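Local coordinates for protein endo-1,4-beta-xylanase D (Paenibacillus polymyxa, PDB 1W0N) that probably binds xylan through a calcium-dependent carbohydrate-binding module of family 36, part of a modular xylan-degrading enzyme, at residues H57-R62 / S98-A103. Sequence-based numbering, arbitrary orientation. Where two conformers were deposited one is given.
Sequences HNISVR and SNITHA. With SO4 (sulfate ion), chain D.
His57 pairs with Ile100, and its ring meets that of His102, in an antiparallel contact at one end of strands 56-65 and 93-101 in the beta-sandwich of this carbohydrate-binding module. His57 and Ile100 form a hydrogen-bonded pair: His57 N gives a hydrogen to Ile100 O at 3.0 Å, and Ile100 N returns one to His57 O at 2.9 Å. Just before this pair the chain turns a corner at Asn99, whose phi and psi are both positive, an excursion that asparagine tolerates better than most residues. Ile59 CD1 reaches Ile100 CG1 at 3.5 Å as the two side chains cross at about a right angle; Phe129 and Val82 extend this greasy layer. The side chain of His57 carries the contact on into a polar pair with His102. With CG anti to its carbonyl carbon (chi1 -69°), the His57 ring touches that of His102 edge against edge, neither covering the other's face and the planes 25° apart, ND1 lying 2.7 Å from His102 NE2 in a hydrogen bond whose donor is not settled. The far nitrogens have partners too: His102 ND1 donates to Ala103 O at 2.7 Å, while His57 NE2 makes a weak bond to sulfate O3, an anion also held by Ala53 N and probably left by the crystallisation liquor. Phe52 meets both imidazoles. Histidine suits each place because it offers nitrogens at two corners of one flat ring. Were His57 an alanine, His102 NE2 would probably lose its mate, leaving that ring held mainly by Ala103 O and Phe52, and the sulfate would lose the NE2 donor, keeping Ala53 N. Three bonds need three N-H groups where two neutral imidazoles bring two, so the pair probably carries one extra proton, a charge the sulfate would probably stabilise.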
# COMPACT_ATOMS: atom_id res chain seq x y z
N HIS A 57 -14.81 -3.75 -2.59
CA HIS A 57 -14.06 -4.45 -1.56
C HIS A 57 -13.74 -3.54 -0.39
O HIS A 57 -13.67 -2.33 -0.52
CB HIS A 57 -12.71 -4.96 -2.10
CG HIS A 57 -12.87 -6.06 -3.09
ND1 HIS A 57 -13.22 -5.82 -4.39
CD2 HIS A 57 -12.82 -7.40 -2.92
CE1 HIS A 57 -13.38 -6.99 -4.99
NE2 HIS A 57 -13.14 -7.96 -4.14
N ASN A 58 -13.49 -4.20 0.75
CA ASN A 58 -12.76 -3.61 1.85
C ASN A 58 -11.29 -3.95 1.66
O ASN A 58 -10.95 -5.06 1.25
CB ASN A 58 -13.25 -4.17 3.18
CG ASN A 58 -14.73 -3.98 3.40
OD1 ASN A 58 -15.47 -4.95 3.76
ND2 ASN A 58 -15.18 -2.81 3.21
N ILE A 59 -10.42 -2.97 1.93
CA ILE A 59 -9.00 -3.14 1.68
C ILE A 59 -8.23 -2.72 2.93
O ILE A 59 -8.38 -1.59 3.39
CB ILE A 59 -8.52 -2.33 0.49
CG1 ILE A 59 -9.40 -2.51 -0.74
CG2 ILE A 59 -7.09 -2.72 0.15
CD1 ILE A 59 -10.10 -1.32 -1.15
N SER A 60 -7.39 -3.63 3.44
CA SER A 60 -6.55 -3.32 4.58
C SER A 60 -5.09 -3.48 4.20
O SER A 60 -4.73 -4.34 3.40
CB SER A 60 -6.89 -4.19 5.78
OG SER A 60 -8.13 -3.86 6.37
N VAL A 61 -4.26 -2.63 4.79
CA VAL A 61 -2.81 -2.71 4.63
C VAL A 61 -2.21 -2.62 6.03
O VAL A 61 -2.56 -1.73 6.81
CB VAL A 61 -2.26 -1.60 3.72
CG1 VAL A 61 -0.72 -1.55 3.75
CG2 VAL A 61 -2.73 -1.83 2.29
N ARG A 62 -1.29 -3.55 6.34
CA ARG A 62 -0.48 -3.43 7.54
C ARG A 62 0.79 -2.66 7.17
O ARG A 62 1.47 -3.01 6.20
CB ARG A 62 -0.13 -4.80 8.12
CG ARG A 62 0.67 -4.70 9.41
CD ARG A 62 0.76 -6.02 10.14
NE ARG A 62 1.36 -5.89 11.46
CZ ARG A 62 2.55 -6.36 11.84
NH1 ARG A 62 3.39 -6.93 10.99
NH2 ARG A 62 2.91 -6.24 13.13
N SER A 98 -12.78 1.07 3.53
CA SER A 98 -13.94 0.22 3.42
C SER A 98 -14.82 0.61 2.25
O SER A 98 -14.96 1.78 1.89
CB SER A 98 -14.73 0.23 4.73
OG SER A 98 -13.96 -0.40 5.77
N ASN A 99 -15.47 -0.41 1.66
CA ASN A 99 -16.50 -0.22 0.65
C ASN A 99 -16.03 0.59 -0.54
O ASN A 99 -16.71 1.53 -0.99
CB ASN A 99 -17.78 0.37 1.26
CG ASN A 99 -18.23 -0.43 2.45
OD1 ASN A 99 -18.45 -1.64 2.33
ND2 ASN A 99 -18.33 0.21 3.61
N ILE A 100 -14.87 0.21 -1.07
CA ILE A 100 -14.28 0.88 -2.21
C ILE A 100 -14.76 0.22 -3.50
O ILE A 100 -14.54 -0.98 -3.69
CB ILE A 100 -12.75 0.81 -2.12
CG1 ILE A 100 -12.22 1.49 -0.85
CG2 ILE A 100 -12.10 1.32 -3.40
CD1 ILE A 100 -12.37 2.96 -0.92
N THR A 101 -15.39 1.01 -4.36
CA THR A 101 -15.82 0.53 -5.67
C THR A 101 -14.72 0.78 -6.69
O THR A 101 -14.01 1.80 -6.66
CB THR A 101 -17.14 1.20 -6.08
OG1 THR A 101 -18.15 0.87 -5.14
CG2 THR A 101 -17.61 0.70 -7.45
N HIS A 102 -14.58 -0.18 -7.62
CA HIS A 102 -13.55 -0.17 -8.63
C HIS A 102 -13.99 -1.06 -9.81
O HIS A 102 -15.00 -1.75 -9.72
CB HIS A 102 -12.23 -0.69 -8.03
CG HIS A 102 -12.39 -2.03 -7.40
ND1 HIS A 102 -12.46 -3.18 -8.16
CD2 HIS A 102 -12.64 -2.41 -6.12
CE1 HIS A 102 -12.74 -4.20 -7.35
NE2 HIS A 102 -12.85 -3.76 -6.11
N ALA A 103 -13.24 -1.06 -10.90
CA ALA A 103 -13.54 -1.90 -12.04
C ALA A 103 -13.25 -3.35 -11.73
O ALA A 103 -12.42 -3.68 -10.86
CB ALA A 103 -12.73 -1.43 -13.24
S SO4 D . -13.42 -10.32 -6.23
O1 SO4 D . -14.08 -11.31 -5.53
O2 SO4 D . -14.28 -9.30 -6.61
O3 SO4 D . -12.24 -9.89 -5.46
O4 SO4 D . -13.01 -11.22 -7.35